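Local coordinates for 3-methyladenine dna-glycosylase (PDB 2JHN), which is an AlkA-type DNA glycosylase of the helix-hairpin-helix (HhH-GPD) superfamily of DNA repair proteins, with a TBP-like domain at its N-terminal end, at residues 104-114 with 273-284. The protein carries 1 engineered substitution. Residues are numbered along the deposited sequence; the frame is centred on the assembly and turned at random.
Sequences RFYGFGRAGLM and FARDILFYLFLY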
loop_
_atom_site.group_PDB
_atom_site.type_symbol
_atom_site.label_atom_id
_atom_site.label_comp_id
_atom_site.label_asym_id
_atom_site.label_seq_id
_atom_site.Cartn_x
_atom_site.Cartn_y
_atom_site.Cartn_z
ATOM N N ARG A 104 -3.380 20.667 -0.198
ATOM C CA ARG A 104 -3.639 20.144 1.138
ATOM C C ARG A 104 -2.549 19.149 1.554
ATOM O O ARG A 104 -2.115 19.170 2.702
ATOM C CB ARG A 104 -5.036 19.509 1.259
ATOM C CG ARG A 104 -5.346 18.971 2.676
ATOM C CD ARG A 104 -6.826 18.630 2.899
ATOM N NE ARG A 104 -7.675 19.827 2.903
ATOM C CZ ARG A 104 -7.906 20.576 3.980
ATOM N NH1 ARG A 104 -7.349 20.268 5.155
ATOM N NH2 ARG A 104 -8.675 21.659 3.875
ATOM N N PHE A 105 -2.119 18.286 0.620
ATOM C CA PHE A 105 -1.081 17.289 0.930
ATOM C C PHE A 105 0.204 17.548 0.124
ATOM O O PHE A 105 0.840 16.625 -0.407
ATOM C CB PHE A 105 -1.638 15.861 0.755
ATOM C CG PHE A 105 -2.893 15.608 1.555
ATOM C CD1 PHE A 105 -2.848 15.508 2.962
ATOM C CD2 PHE A 105 -4.140 15.529 0.920
ATOM C CE1 PHE A 105 -4.022 15.300 3.708
ATOM C CE2 PHE A 105 -5.315 15.311 1.647
ATOM C CZ PHE A 105 -5.275 15.194 3.046
ATOM N N TYR A 106 0.620 18.811 0.074
ATOM C CA TYR A 106 1.713 19.177 -0.831
ATOM C C TYR A 106 3.038 18.515 -0.456
ATOM O O TYR A 106 3.438 18.550 0.703
ATOM C CB TYR A 106 1.910 20.707 -0.976
ATOM C CG TYR A 106 2.984 20.958 -2.025
ATOM C CD1 TYR A 106 2.712 20.769 -3.393
ATOM C CD2 TYR A 106 4.300 21.284 -1.645
ATOM C CE1 TYR A 106 3.708 20.954 -4.364
ATOM C CE2 TYR A 106 5.319 21.462 -2.619
ATOM C CZ TYR A 106 5.006 21.297 -3.965
ATOM O OH TYR A 106 5.989 21.474 -4.914
ATOM N N GLY A 107 3.701 17.898 -1.436
ATOM C CA GLY A 107 4.978 17.224 -1.187
ATOM C C GLY A 107 4.818 15.729 -1.001
ATOM O O GLY A 107 5.812 15.002 -0.887
ATOM N N PHE A 108 3.572 15.265 -0.987
ATOM C CA PHE A 108 3.309 13.822 -0.978
ATOM C C PHE A 108 3.825 13.120 -2.234
ATOM O O PHE A 108 4.207 11.943 -2.153
ATOM C CB PHE A 108 1.835 13.506 -0.702
ATOM C CG PHE A 108 1.537 12.020 -0.570
ATOM C CD1 PHE A 108 1.684 11.366 0.666
ATOM C CD2 PHE A 108 1.125 11.274 -1.680
ATOM C CE1 PHE A 108 1.391 9.985 0.807
ATOM C CE2 PHE A 108 0.864 9.875 -1.558
ATOM C CZ PHE A 108 0.976 9.244 -0.293
ATOM N N GLY A 109 3.830 13.812 -3.380
ATOM C CA GLY A 109 4.427 13.245 -4.614
ATOM C C GLY A 109 3.527 12.177 -5.240
ATOM O O GLY A 109 2.280 12.211 -5.115
ATOM N N ARG A 110 4.162 11.208 -5.881
ATOM C CA ARG A 110 3.452 10.093 -6.508
ATOM C C ARG A 110 3.106 9.013 -5.504
ATOM O O ARG A 110 3.760 8.876 -4.468
ATOM C CB ARG A 110 4.326 9.500 -7.621
ATOM C CG ARG A 110 4.619 10.555 -8.758
ATOM C CD ARG A 110 4.900 9.871 -10.087
ATOM N NE ARG A 110 3.671 9.293 -10.625
ATOM C CZ ARG A 110 3.556 8.774 -11.848
ATOM N NH1 ARG A 110 4.598 8.768 -12.687
ATOM N NH2 ARG A 110 2.394 8.263 -12.241
ATOM N N ALA A 111 2.115 8.198 -5.842
ATOM C CA ALA A 111 1.725 7.074 -4.998
ATOM C C ALA A 111 2.814 6.012 -4.995
ATOM O O ALA A 111 3.436 5.734 -6.036
ATOM C CB ALA A 111 0.434 6.473 -5.495
ATOM N N GLY A 112 3.056 5.442 -3.817
ATOM C CA GLY A 112 3.859 4.207 -3.722
ATOM C C GLY A 112 2.982 2.968 -3.888
ATOM O O GLY A 112 2.063 2.946 -4.739
ATOM N N LEU A 113 3.268 1.952 -3.072
ATOM C CA LEU A 113 2.445 0.746 -2.988
ATOM C C LEU A 113 2.125 0.516 -1.516
ATOM O O LEU A 113 2.765 1.122 -0.634
ATOM C CB LEU A 113 3.201 -0.472 -3.560
ATOM C CG LEU A 113 3.537 -0.412 -5.060
ATOM C CD1 LEU A 113 4.519 -1.558 -5.374
ATOM C CD2 LEU A 113 2.246 -0.548 -5.878
ATOM N N MET A 114 1.133 -0.328 -1.246
ATOM C CA MET A 114 0.814 -0.633 0.151
ATOM C C MET A 114 1.301 -2.039 0.623
ATOM O O MET A 114 0.883 -2.527 1.702
ATOM C CB MET A 114 -0.673 -0.364 0.415
ATOM C CG MET A 114 -1.029 1.122 0.253
ATOM S SD MET A 114 -2.765 1.497 0.441
ATOM C CE MET A 114 -2.982 1.118 2.182
ATOM N N PHE A 273 -3.324 9.425 -14.355
ATOM C CA PHE A 273 -2.890 9.679 -12.969
ATOM C C PHE A 273 -3.885 9.205 -11.912
ATOM O O PHE A 273 -3.728 9.525 -10.725
ATOM C CB PHE A 273 -2.566 11.170 -12.781
ATOM C CG PHE A 273 -1.332 11.600 -13.504
ATOM C CD1 PHE A 273 -0.070 11.101 -13.141
ATOM C CD2 PHE A 273 -1.423 12.498 -14.573
ATOM C CE1 PHE A 273 1.074 11.487 -13.833
ATOM C CE2 PHE A 273 -0.267 12.881 -15.263
ATOM C CZ PHE A 273 0.961 12.399 -14.907
ATOM N N ALA A 274 -4.881 8.411 -12.315
ATOM C CA ALA A 274 -5.924 7.955 -11.373
ATOM C C ALA A 274 -5.340 7.221 -10.144
ATOM O O ALA A 274 -5.815 7.429 -9.018
ATOM C CB ALA A 274 -6.957 7.060 -12.063
ATOM N N ARG A 275 -4.322 6.368 -10.377
ATOM C CA ARG A 275 -3.665 5.624 -9.257
ATOM C C ARG A 275 -2.957 6.541 -8.233
ATOM O O ARG A 275 -2.984 6.276 -7.045
ATOM C CB ARG A 275 -2.688 4.556 -9.793
ATOM C CG ARG A 275 -2.472 3.376 -8.808
ATOM C CD ARG A 275 -1.301 2.499 -9.256
ATOM N NE ARG A 275 -0.036 3.165 -8.969
ATOM C CZ ARG A 275 0.558 3.146 -7.781
ATOM N NH1 ARG A 275 0.015 2.469 -6.777
ATOM N NH2 ARG A 275 1.689 3.823 -7.594
ATOM N N ASP A 276 -2.323 7.622 -8.700
ATOM C CA ASP A 276 -1.706 8.594 -7.797
ATOM C C ASP A 276 -2.785 9.374 -7.061
ATOM O O ASP A 276 -2.751 9.548 -5.833
ATOM C CB ASP A 276 -0.852 9.569 -8.630
ATOM C CG ASP A 276 0.257 8.875 -9.357
ATOM O OD1 ASP A 276 1.265 8.532 -8.709
ATOM O OD2 ASP A 276 0.132 8.679 -10.597
ATOM N N ILE A 277 -3.779 9.833 -7.810
ATOM C CA ILE A 277 -4.891 10.573 -7.185
ATOM C C ILE A 277 -5.638 9.727 -6.141
ATOM O O ILE A 277 -6.114 10.232 -5.131
ATOM C CB ILE A 277 -5.847 11.145 -8.283
ATOM C CG1 ILE A 277 -5.073 12.175 -9.121
ATOM C CG2 ILE A 277 -7.157 11.711 -7.664
ATOM C CD1 ILE A 277 -5.742 12.498 -10.485
ATOM N N LEU A 278 -5.742 8.426 -6.381
ATOM C CA LEU A 278 -6.352 7.540 -5.422
ATOM C C LEU A 278 -5.726 7.659 -4.016
ATOM O O LEU A 278 -6.447 7.675 -3.011
ATOM C CB LEU A 278 -6.196 6.096 -5.924
ATOM C CG LEU A 278 -6.648 4.974 -4.985
ATOM C CD1 LEU A 278 -8.143 5.024 -4.720
ATOM C CD2 LEU A 278 -6.225 3.639 -5.551
ATOM N N PHE A 279 -4.397 7.740 -3.942
ATOM C CA PHE A 279 -3.716 7.886 -2.640
ATOM C C PHE A 279 -4.048 9.242 -1.954
ATOM O O PHE A 279 -4.219 9.294 -0.725
ATOM C CB PHE A 279 -2.203 7.702 -2.781
ATOM C CG PHE A 279 -1.757 6.245 -2.847
ATOM C CD1 PHE A 279 -2.346 5.343 -3.730
ATOM C CD2 PHE A 279 -0.712 5.786 -2.016
ATOM C CE1 PHE A 279 -1.908 3.990 -3.803
ATOM C CE2 PHE A 279 -0.264 4.447 -2.087
ATOM C CZ PHE A 279 -0.871 3.547 -2.978
ATOM N N TYR A 280 -4.132 10.307 -2.758
ATOM C CA TYR A 280 -4.622 11.626 -2.264
ATOM C C TYR A 280 -6.066 11.536 -1.748
ATOM O O TYR A 280 -6.388 12.169 -0.747
ATOM C CB TYR A 280 -4.503 12.715 -3.351
ATOM C CG TYR A 280 -3.058 13.174 -3.583
ATOM C CD1 TYR A 280 -2.204 12.428 -4.391
ATOM C CD2 TYR A 280 -2.557 14.349 -2.976
ATOM C CE1 TYR A 280 -0.855 12.811 -4.599
ATOM C CE2 TYR A 280 -1.216 14.772 -3.205
ATOM C CZ TYR A 280 -0.375 13.988 -4.009
ATOM O OH TYR A 280 0.923 14.353 -4.219
ATOM N N LEU A 281 -6.919 10.750 -2.418
ATOM C CA LEU A 281 -8.313 10.544 -1.979
ATOM C C LEU A 281 -8.363 9.758 -0.649
ATOM O O LEU A 281 -9.182 10.067 0.218
ATOM C CB LEU A 281 -9.153 9.851 -3.062
ATOM C CG LEU A 281 -9.363 10.624 -4.367
ATOM C CD1 LEU A 281 -10.086 9.766 -5.396
ATOM C CD2 LEU A 281 -10.139 11.956 -4.147
ATOM N N PHE A 282 -7.482 8.770 -0.474
ATOM C CA PHE A 282 -7.404 8.066 0.819
ATOM C C PHE A 282 -7.025 9.054 1.934
ATOM O O PHE A 282 -7.619 9.038 3.012
ATOM C CB PHE A 282 -6.361 6.938 0.817
ATOM C CG PHE A 282 -6.738 5.720 -0.017
ATOM C CD1 PHE A 282 -8.068 5.282 -0.134
ATOM C CD2 PHE A 282 -5.734 5.004 -0.652
ATOM C CE1 PHE A 282 -8.375 4.111 -0.921
ATOM C CE2 PHE A 282 -6.014 3.856 -1.413
ATOM C CZ PHE A 282 -7.348 3.424 -1.547
ATOM N N LEU A 283 -6.021 9.890 1.688
ATOM C CA LEU A 283 -5.618 10.877 2.699
ATOM C C LEU A 283 -6.784 11.827 3.032
ATOM O O LEU A 283 -7.019 12.136 4.186
ATOM C CB LEU A 283 -4.417 11.687 2.216
ATOM C CG LEU A 283 -3.085 10.951 2.096
ATOM C CD1 LEU A 283 -2.111 11.786 1.283
ATOM C CD2 LEU A 283 -2.559 10.637 3.489
ATOM N N TYR A 284 -7.475 12.290 1.994
ATOM C CA TYR A 284 -8.612 13.220 2.093
ATOM C C TYR A 284 -9.736 12.600 2.904
ATOM O O TYR A 284 -10.288 13.224 3.823
ATOM C CB TYR A 284 -9.101 13.563 0.683
ATOM C CG TYR A 284 -10.059 14.719 0.624
ATOM C CD1 TYR A 284 -9.618 16.016 0.853
ATOM C CD2 TYR A 284 -11.392 14.520 0.330
ATOM C CE1 TYR A 284 -10.490 17.079 0.792
ATOM C CE2 TYR A 284 -12.277 15.584 0.259
ATOM C CZ TYR A 284 -11.814 16.858 0.493
ATOM O OH TYR A 284 -12.683 17.919 0.447
HETATM O O HOH W 1 1.209 17.162 -3.476
#
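Ala111 comes closest to the helix backbone, its CA 4.7 Å from that of Asp276, as the loop that follows helix 96-104 turns through a type II beta turn (Phe105 to Phe108) and runs in extended form across helix 274-287. The methyl CB of Ala111 makes a CH-pi contact over one face of the Phe279 ring, 3.4 Å from CG, while the amide of Ala111 gives a hydrogen bond to the anti lone pair of Asp276 OD1. Arg110 forms a side-on salt bridge with the same carboxylate: NH2 reaches the syn side of OD2 at 2.8 Å, and NE meets OD1 from above the carboxylate plane, guanidinium and carboxylate planes lying 42° apart. The bend at chi3 (71°) turns this guanidinium back to the helix, where Phe273 presents its edge, CE1 lying over one guanidinium face near the rim. Arg275 approaches end-on, NH1 and NH2 both donating in the guanidinium plane to Gly112 O, at 2.9 Å and 3.0 Å; its NH1 also bonds Ser228 O. Farther along the helix, Tyr280 OH donates to an in-plane lone pair of Gly109 O at 2.7 Å, and a water links this hydroxyl to Phe105 O. Phe108, its CG anti to the backbone N (chi1 -175°), turns its edge to the face of Tyr280 in a T-shaped pair. Leu283 makes CH-pi contacts with two rings, CB centred over Phe105, 3.7 Å from CZ, and CD1 over a face of Phe108. Met114 SD makes oblique Met-aromatic contacts with Phe279 and Phe282. Polar side chains of the last helix thus fasten the loop between helices 96-104 and 118-127 by its backbone at Gly109, Ala111 and Gly112, and Arg110, reaching in from the partly exposed rim, probably balances the buried Asp276 carboxylate.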